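Local coordinates for sortase SrtE1 (Streptomyces coelicolor, PDB 5CUW), which cuts surface proteins at Leu-Ala-x-Thr-Gly or Leu-Pro-x-Thr-Gly sorting signals and joins them to the cell wall as a class E sortase transpeptidase, at residues Ala41-Pro46 and Glu100-Ile105; Asn106-Gly111 and Met173-Lys178. All coordinates share one frame; numbering follows the deposited sequence. Where two conformers were deposited one is given.

Contact 1. Residues Ala41-Pro46 and Glu100-Ile105; sequences ALLHIP and EPFRYI
The strand carrying L43 and I45, part of strand 39-45, passes two overlapping type I turns that share F102, E100 to R103 and F102 to I105. The backbones stay well apart: the closest CA atoms are those of I45 and I105, at 9.0 Å, and no hydrogen bond joins the two segments. The gap is bridged by side chains. With CG trans to its backbone N (chi1 -176°), L43 brings CD2 to the edge of the phenyl ring, in its plane, 3.9 Å from F102 CE1. The ring thus meets the leucine by its rim, the two side chains crossing at about a right angle. I45 adds a looser, oblique approach, its CD1 lying 4.4 Å from F102 CE1. Within the turn, R103 NH1 forms a salt bridge with E100 OE1 at 3.0 Å, and R103 NE pairs with E166.

F102 lies about 7 Å, side chain to side chain, from H94, the probable active-site histidine, and also shares a backbone hydrogen bond with it. The contact is buried in the sortase barrel: L43 packs on strands 50-56 and 113-117, F102 on L160 and T162 of strand 156-164.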
ATOM      1  N   ALA A  41      -9.676   1.915   7.136  1.00 27.62           N
ATOM      2  CA  ALA A  41      -8.485   2.506   7.709  1.00 25.22           C
ATOM      3  C   ALA A  41      -8.094   3.746   6.930  1.00 25.57           C
ATOM      4  O   ALA A  41      -8.724   4.066   5.925  1.00 24.57           O
ATOM      5  CB  ALA A  41      -7.342   1.496   7.719  1.00 29.45           C
ATOM      6  N   LEU A  42      -7.067   4.441   7.411  1.00 24.93           N
ATOM      7  CA  LEU A  42      -6.505   5.603   6.713  1.00 25.24           C
ATOM      8  C   LEU A  42      -5.025   5.358   6.413  1.00 28.01           C
ATOM      9  O   LEU A  42      -4.279   4.914   7.286  1.00 31.98           O
ATOM     10  CB  LEU A  42      -6.661   6.879   7.543  1.00 25.27           C
ATOM     11  CG  LEU A  42      -7.918   7.739   7.376  1.00 35.97           C
ATOM     12  CD1 LEU A  42      -7.875   8.898   8.358  1.00 35.68           C
ATOM     13  CD2 LEU A  42      -8.040   8.263   5.948  1.00 30.09           C
ATOM     14  N   LEU A  43      -4.606   5.643   5.183  1.00 26.13           N
ATOM     15  CA  LEU A  43      -3.193   5.556   4.819  1.00 22.71           C
ATOM     16  C   LEU A  43      -2.561   6.954   4.802  1.00 24.40           C
ATOM     17  O   LEU A  43      -3.095   7.861   4.163  1.00 29.73           O
ATOM     18  CB  LEU A  43      -3.027   4.904   3.459  1.00 24.85           C
ATOM     19  CG  LEU A  43      -1.583   4.657   3.005  1.00 28.70           C
ATOM     20  CD1 LEU A  43      -0.982   3.497   3.794  1.00 27.25           C
ATOM     21  CD2 LEU A  43      -1.527   4.375   1.506  1.00 26.15           C
ATOM     22  N   HIS A  44      -1.439   7.120   5.504  1.00 20.51           N
ATOM     23  CA  HIS A  44      -0.729   8.396   5.544  1.00 22.75           C
ATOM     24  C   HIS A  44       0.645   8.232   4.913  1.00 25.72           C
ATOM     25  O   HIS A  44       1.381   7.323   5.272  1.00 28.80           O
ATOM     26  CB  HIS A  44      -0.545   8.916   6.975  1.00 28.15           C
ATOM     27  CG  HIS A  44      -1.816   9.060   7.756  1.00 32.34           C
ATOM     28  ND1 HIS A  44      -2.393  10.284   8.020  1.00 28.55           N
ATOM     29  CD2 HIS A  44      -2.600   8.136   8.364  1.00 33.46           C
ATOM     30  CE1 HIS A  44      -3.486  10.108   8.743  1.00 41.87           C
ATOM     31  NE2 HIS A  44      -3.635   8.814   8.963  1.00 37.71           N
ATOM     32  N   ILE A  45       0.997   9.116   3.989  1.00 23.39           N
ATOM     33  CA  ILE A  45       2.369   9.165   3.482  1.00 22.44           C
ATOM     34  C   ILE A  45       2.802  10.621   3.555  1.00 23.83           C
ATOM     35  O   ILE A  45       2.609  11.382   2.604  1.00 29.75           O
ATOM     36  CB  ILE A  45       2.496   8.619   2.041  1.00 24.26           C
ATOM     37  CG1 ILE A  45       1.679   7.334   1.879  1.00 27.01           C
ATOM     38  CG2 ILE A  45       3.960   8.334   1.682  1.00 21.70           C
ATOM     39  CD1 ILE A  45       1.738   6.758   0.491  1.00 27.47           C
ATOM     40  N   PRO A  46       3.376  11.014   4.705  1.00 25.24           N
ATOM     41  CA  PRO A  46       3.735  12.400   5.029  1.00 35.25           C
ATOM     42  C   PRO A  46       4.621  13.071   3.983  1.00 30.31           C
ATOM     43  O   PRO A  46       4.446  14.257   3.739  1.00 28.40           O
ATOM     44  CB  PRO A  46       4.479  12.260   6.361  1.00 36.12           C
ATOM     45  CG  PRO A  46       3.860  11.068   6.991  1.00 37.01           C
ATOM     46  CD  PRO A  46       3.589  10.115   5.853  1.00 32.30           C
ATOM     47  N   GLU A 100      -5.506  11.040  -7.045  1.00 33.63           N
ATOM     48  CA  GLU A 100      -4.219  10.434  -7.423  1.00 31.00           C
ATOM     49  C   GLU A 100      -3.294  10.206  -6.237  1.00 33.00           C
ATOM     50  O   GLU A 100      -2.218  10.797  -6.134  1.00 32.52           O
ATOM     51  CB  GLU A 100      -3.524  11.291  -8.488  1.00 36.44           C
ATOM     52  CG  GLU A 100      -3.751  12.770  -8.342  1.00 35.12           C
ATOM     53  CD  GLU A 100      -3.367  13.541  -9.591  1.00 40.97           C
ATOM     54  OE1 GLU A 100      -2.587  14.508  -9.471  1.00 40.04           O
ATOM     55  OE2 GLU A 100      -3.849  13.181 -10.688  1.00 40.35           O
ATOM     56  N   PRO A 101      -3.722   9.331  -5.322  1.00 23.10           N
ATOM     57  CA  PRO A 101      -2.949   9.082  -4.105  1.00 27.25           C
ATOM     58  C   PRO A 101      -1.536   8.529  -4.379  1.00 20.61           C
ATOM     59  O   PRO A 101      -0.610   8.878  -3.643  1.00 25.51           O
ATOM     60  CB  PRO A 101      -3.809   8.064  -3.344  1.00 25.52           C
ATOM     61  CG  PRO A 101      -4.733   7.473  -4.376  1.00 24.95           C
ATOM     62  CD  PRO A 101      -4.950   8.530  -5.406  1.00 21.69           C
ATOM     63  N   PHE A 102      -1.356   7.697  -5.403  1.00 20.37           N
ATOM     64  CA  PHE A 102      -0.026   7.093  -5.634  1.00 19.97           C
ATOM     65  C   PHE A 102       0.743   7.726  -6.789  1.00 28.31           C
ATOM     66  O   PHE A 102       1.684   7.135  -7.336  1.00 23.27           O
ATOM     67  CB  PHE A 102      -0.151   5.600  -5.891  1.00 19.21           C
ATOM     68  CG  PHE A 102      -0.562   4.799  -4.676  1.00 23.23           C
ATOM     69  CD1 PHE A 102      -0.616   5.385  -3.425  1.00 26.32           C
ATOM     70  CD2 PHE A 102      -0.873   3.451  -4.795  1.00 22.45           C
ATOM     71  CE1 PHE A 102      -0.988   4.637  -2.303  1.00 31.78           C
ATOM     72  CE2 PHE A 102      -1.251   2.695  -3.678  1.00 25.36           C
ATOM     73  CZ  PHE A 102      -1.307   3.292  -2.432  1.00 27.00           C
ATOM     74  N   ARG A 103       0.346   8.925  -7.179  1.00 27.05           N
ATOM     75  CA  ARG A 103       1.025   9.573  -8.295  1.00 23.93           C
ATOM     76  C   ARG A 103       2.542   9.708  -8.090  1.00 28.69           C
ATOM     77  O   ARG A 103       3.319   9.568  -9.044  1.00 29.37           O
ATOM     78  CB  ARG A 103       0.429  10.950  -8.552  1.00 24.16           C
ATOM     79  CG  ARG A 103       1.018  11.595  -9.786  1.00 25.89           C
ATOM     80  CD  ARG A 103       0.318  12.877 -10.159  1.00 26.85           C
ATOM     81  NE  ARG A 103       0.830  13.366 -11.437  1.00 37.21           N
ATOM     82  CZ  ARG A 103       0.422  14.476 -12.038  1.00 41.64           C
ATOM     83  NH1 ARG A 103      -0.521  15.238 -11.483  1.00 41.11           N
ATOM     84  NH2 ARG A 103       0.956  14.823 -13.200  1.00 42.99           N
ATOM     85  N   TYR A 104       2.976   9.980  -6.864  1.00 24.42           N
ATOM     86  CA  TYR A 104       4.412  10.200  -6.642  1.00 25.55           C
ATOM     87  C   TYR A 104       5.076   9.187  -5.697  1.00 29.52           C
ATOM     88  O   TYR A 104       6.043   9.524  -5.012  1.00 32.07           O
ATOM     89  CB  TYR A 104       4.647  11.608  -6.113  1.00 30.83           C
ATOM     90  CG  TYR A 104       4.220  12.689  -7.084  1.00 30.43           C
ATOM     91  CD1 TYR A 104       4.966  12.960  -8.226  1.00 30.18           C
ATOM     92  CD2 TYR A 104       3.063  13.421  -6.866  1.00 33.47           C
ATOM     93  CE1 TYR A 104       4.574  13.953  -9.119  1.00 32.70           C
ATOM     94  CE2 TYR A 104       2.659  14.409  -7.749  1.00 41.11           C
ATOM     95  CZ  TYR A 104       3.417  14.669  -8.870  1.00 42.00           C
ATOM     96  OH  TYR A 104       3.002  15.647  -9.737  1.00 39.45           O
ATOM     97  N   ILE A 105       4.578   7.955  -5.652  1.00 24.80           N
ATOM     98  CA  ILE A 105       5.206   6.980  -4.760  1.00 27.06           C
ATOM     99  C   ILE A 105       6.612   6.623  -5.248  1.00 27.26           C
ATOM    100  O   ILE A 105       7.398   6.068  -4.495  1.00 26.08           O
ATOM    101  CB  ILE A 105       4.360   5.677  -4.576  1.00 24.49           C
ATOM    102  CG1 ILE A 105       4.212   4.885  -5.880  1.00 24.76           C
ATOM    103  CG2 ILE A 105       2.992   6.012  -3.959  1.00 30.58           C
ATOM    104  CD1 ILE A 105       3.569   3.462  -5.671  1.00 20.60           C
TER

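Contact 2. Residues Asn106-Gly111 and Met173-Lys178; sequences NKLEPG and MIVWGK
The carboxamide of N106 stands a little back from M173, whose sulfur lies nearest the aliphatic base of the asparagine. M173 is modelled in two conformers, so this approach is uncertain; in one of them SD comes 3.4 Å from N106 CB, with the carboxamide carbon N106 CG farther from SD at 4.2 Å. There the two side chains cross at about a right angle. The other flat group, the indole of W176, carries I174 CG2 on one face, 3.5 Å above the ring plane and offset toward the rim, while its edge nitrogen NE1 donates a hydrogen bond to the carbonyl oxygen of V141. Both I174 and W176 project from the side of the strand away from 106-111.

This is the usual alternation of a beta strand, here strand 171-184 of the sortase beta barrel: M173 and V175 point toward the segment that leads into strand 113-117. M173 follows R172, the probable proton donor, and its side chain is about 7 Å from that of C163, the probable active-site cysteine.

Further along, the meeting is purely apolar: L108, just past the 3-10 turn, points toward the strand and sets CD1 4.2 Å from V175 CG1. No hydrogen bond crosses between the segments, whose CA atoms come closest at N106 and V175, 7.5 Å apart. L108 also rests on M127 of strand 121-134, and G111, at positive phi, makes a backbone hydrogen bond with M127.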
ATOM      1  N   ASN A 106       6.956   6.989  -6.485  1.00 26.47           N
ATOM      2  CA  ASN A 106       8.318   6.772  -6.951  1.00 30.76           C
ATOM      3  C   ASN A 106       9.282   7.813  -6.397  1.00 37.83           C
ATOM      4  O   ASN A 106      10.468   7.766  -6.693  1.00 30.94           O
ATOM      5  CB  ASN A 106       8.386   6.766  -8.481  1.00 29.49           C
ATOM      6  CG  ASN A 106       7.912   8.065  -9.098  1.00 35.50           C
ATOM      7  OD1 ASN A 106       7.119   8.803  -8.510  1.00 37.40           O
ATOM      8  ND2 ASN A 106       8.388   8.347 -10.302  1.00 39.42           N
ATOM      9  N   LYS A 107       8.779   8.740  -5.583  1.00 25.38           N
ATOM     10  CA  LYS A 107       9.656   9.727  -4.951  1.00 32.44           C
ATOM     11  C   LYS A 107      10.014   9.312  -3.523  1.00 33.50           C
ATOM     12  O   LYS A 107      10.791   9.978  -2.837  1.00 32.93           O
ATOM     13  CB  LYS A 107       9.011  11.108  -4.962  1.00 31.49           C
ATOM     14  CG  LYS A 107       8.864  11.695  -6.356  1.00 43.48           C
ATOM     15  CD  LYS A 107      10.200  11.700  -7.089  1.00 58.21           C
ATOM     16  CE  LYS A 107      10.088  12.326  -8.478  1.00 65.84           C
ATOM     17  NZ  LYS A 107      11.303  12.068  -9.313  1.00 63.91           N
ATOM     18  N   LEU A 108       9.451   8.197  -3.082  1.00 25.26           N
ATOM     19  CA  LEU A 108       9.820   7.626  -1.794  1.00 22.67           C
ATOM     20  C   LEU A 108      11.250   7.086  -1.812  1.00 27.75           C
ATOM     21  O   LEU A 108      11.676   6.480  -2.789  1.00 39.32           O
ATOM     22  CB  LEU A 108       8.850   6.516  -1.421  1.00 25.20           C
ATOM     23  CG  LEU A 108       7.454   7.061  -1.124  1.00 28.80           C
ATOM     24  CD1 LEU A 108       6.489   5.948  -0.754  1.00 28.11           C
ATOM     25  CD2 LEU A 108       7.550   8.105  -0.022  1.00 23.60           C
ATOM     26  N   GLU A 109      11.967   7.306  -0.715  1.00 31.31           N
ATOM     27  CA  GLU A 109      13.334   6.836  -0.542  1.00 33.76           C
ATOM     28  C   GLU A 109      13.393   5.936   0.682  1.00 32.46           C
ATOM     29  O   GLU A 109      12.553   6.059   1.566  1.00 30.26           O
ATOM     30  CB  GLU A 109      14.284   8.020  -0.382  1.00 35.25           C
ATOM     31  CG  GLU A 109      14.381   8.878  -1.625  1.00 46.68           C
ATOM     32  CD  GLU A 109      15.245  10.103  -1.418  1.00 60.90           C
ATOM     33  OE1 GLU A 109      15.395  10.544  -0.257  1.00 60.66           O
ATOM     34  OE2 GLU A 109      15.772  10.624  -2.423  1.00 72.16           O
ATOM     35  N   PRO A 110      14.388   5.034   0.741  1.00 32.00           N
ATOM     36  CA  PRO A 110      14.489   4.109   1.874  1.00 34.77           C
ATOM     37  C   PRO A 110      14.425   4.815   3.222  1.00 32.86           C
ATOM     38  O   PRO A 110      15.186   5.738   3.470  1.00 31.39           O
ATOM     39  CB  PRO A 110      15.857   3.459   1.658  1.00 36.96           C
ATOM     40  CG  PRO A 110      15.998   3.431   0.180  1.00 34.48           C
ATOM     41  CD  PRO A 110      15.418   4.759  -0.275  1.00 34.75           C
ATOM     42  N   GLY A 111      13.511   4.387   4.082  1.00 28.81           N
ATOM     43  CA  GLY A 111      13.357   5.020   5.375  1.00 28.85           C
ATOM     44  C   GLY A 111      12.150   5.937   5.484  1.00 25.08           C
ATOM     45  O   GLY A 111      11.724   6.261   6.596  1.00 32.33           O
ATOM     46  N   MET A 173       3.868  -0.022 -11.311  1.00 27.16           N
ATOM     47  CA  MET A 173       4.980   0.386 -10.456  0.83 19.86           C
ATOM     48  C   MET A 173       4.706  -0.102  -9.044  1.00 20.96           C
ATOM     49  O   MET A 173       3.603   0.094  -8.524  1.00 23.90           O
ATOM     50  CB  MET A 173       5.145   1.916 -10.481  0.83 20.91           C
ATOM     51  CG  MET A 173       5.938   2.477  -9.309  0.83 22.38           C
ATOM     52  SD  MET A 173       6.321   4.237  -9.534  0.83 42.02           S
ATOM     53  CE  MET A 173       4.680   4.948  -9.630  0.83 29.23           C
ATOM     54  N   ILE A 174       5.693  -0.728  -8.422  1.00 22.16           N
ATOM     55  CA  ILE A 174       5.524  -1.333  -7.101  1.00 21.24           C
ATOM     56  C   ILE A 174       6.496  -0.732  -6.076  1.00 22.50           C
ATOM     57  O   ILE A 174       7.694  -0.640  -6.330  1.00 20.47           O
ATOM     58  CB  ILE A 174       5.754  -2.858  -7.161  1.00 25.61           C
ATOM     59  CG1 ILE A 174       5.127  -3.456  -8.425  1.00 24.88           C
ATOM     60  CG2 ILE A 174       5.262  -3.540  -5.891  1.00 23.68           C
ATOM     61  CD1 ILE A 174       3.637  -3.307  -8.514  1.00 27.54           C
ATOM     62  N   VAL A 175       5.982  -0.336  -4.921  1.00 24.14           N
ATOM     63  CA  VAL A 175       6.827   0.129  -3.825  1.00 21.52           C
ATOM     64  C   VAL A 175       6.572  -0.746  -2.585  1.00 24.47           C
ATOM     65  O   VAL A 175       5.420  -0.981  -2.241  1.00 22.25           O
ATOM     66  CB  VAL A 175       6.547   1.608  -3.514  1.00 22.06           C
ATOM     67  CG1 VAL A 175       7.264   2.050  -2.256  1.00 22.68           C
ATOM     68  CG2 VAL A 175       6.928   2.469  -4.705  1.00 21.82           C
ATOM     69  N   TRP A 176       7.638  -1.249  -1.952  1.00 22.95           N
ATOM     70  CA  TRP A 176       7.532  -2.086  -0.740  1.00 21.14           C
ATOM     71  C   TRP A 176       8.114  -1.410   0.505  1.00 19.45           C
ATOM     72  O   TRP A 176       9.119  -0.689   0.428  1.00 18.76           O
ATOM     73  CB  TRP A 176       8.266  -3.428  -0.916  1.00 19.68           C
ATOM     74  CG  TRP A 176       7.746  -4.357  -1.989  1.00 17.46           C
ATOM     75  CD1 TRP A 176       6.649  -5.193  -1.897  1.00 24.16           C
ATOM     76  CD2 TRP A 176       8.332  -4.612  -3.277  1.00 21.52           C
ATOM     77  NE1 TRP A 176       6.510  -5.911  -3.060  1.00 26.24           N
ATOM     78  CE2 TRP A 176       7.525  -5.579  -3.921  1.00 21.61           C
ATOM     79  CE3 TRP A 176       9.449  -4.109  -3.953  1.00 20.97           C
ATOM     80  CZ2 TRP A 176       7.802  -6.050  -5.202  1.00 24.84           C
ATOM     81  CZ3 TRP A 176       9.722  -4.577  -5.228  1.00 25.65           C
ATOM     82  CH2 TRP A 176       8.902  -5.539  -5.839  1.00 25.90           C
ATOM     83  N   GLY A 177       7.502  -1.686   1.654  1.00 18.04           N
ATOM     84  CA  GLY A 177       7.992  -1.215   2.937  1.00 22.29           C
ATOM     85  C   GLY A 177       7.995  -2.321   3.982  1.00 24.32           C
ATOM     86  O   GLY A 177       7.425  -3.393   3.761  1.00 19.65           O
ATOM     87  N   LYS A 178       8.639  -2.053   5.118  1.00 29.93           N
ATOM     88  CA  LYS A 178       8.740  -3.009   6.230  1.00 27.99           C
ATOM     89  C   LYS A 178       8.281  -2.365   7.519  1.00 29.11           C
ATOM     90  O   LYS A 178       8.662  -1.234   7.802  1.00 22.08           O
ATOM     91  CB  LYS A 178      10.180  -3.487   6.419  1.00 28.25           C
ATOM     92  CG  LYS A 178      10.795  -4.162   5.228  1.00 43.52           C
ATOM     93  CD  LYS A 178      12.214  -4.602   5.556  1.00 58.08           C
ATOM     94  CE  LYS A 178      13.042  -3.446   6.091  1.00 68.48           C
ATOM     95  NZ  LYS A 178      14.437  -3.859   6.413  1.00 75.26           N
TER

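How the contacts relate
Contacts 1 and 2 use consecutive pieces of the connection between strands 87-92 and 113-117, one reaching strand 39-45 and the other strand 171-184 of the same sheet. Both are largely buried and lack hydrogen bonds between their segments; contact 1 is wholly apolar. It gathers around an aromatic edge nearer the centre of the chain; contact 2 has no aromatic ring among its touching residues and combines a leucine-valine contact with a thioether set beside a partly exposed asparagine. Their centres are 11 Å apart, yet they share one apolar layer: I105 CD1 packs on V175 CG2 at 3.6 Å, and I45 CG2 on L108 CD2 at 4.0 Å.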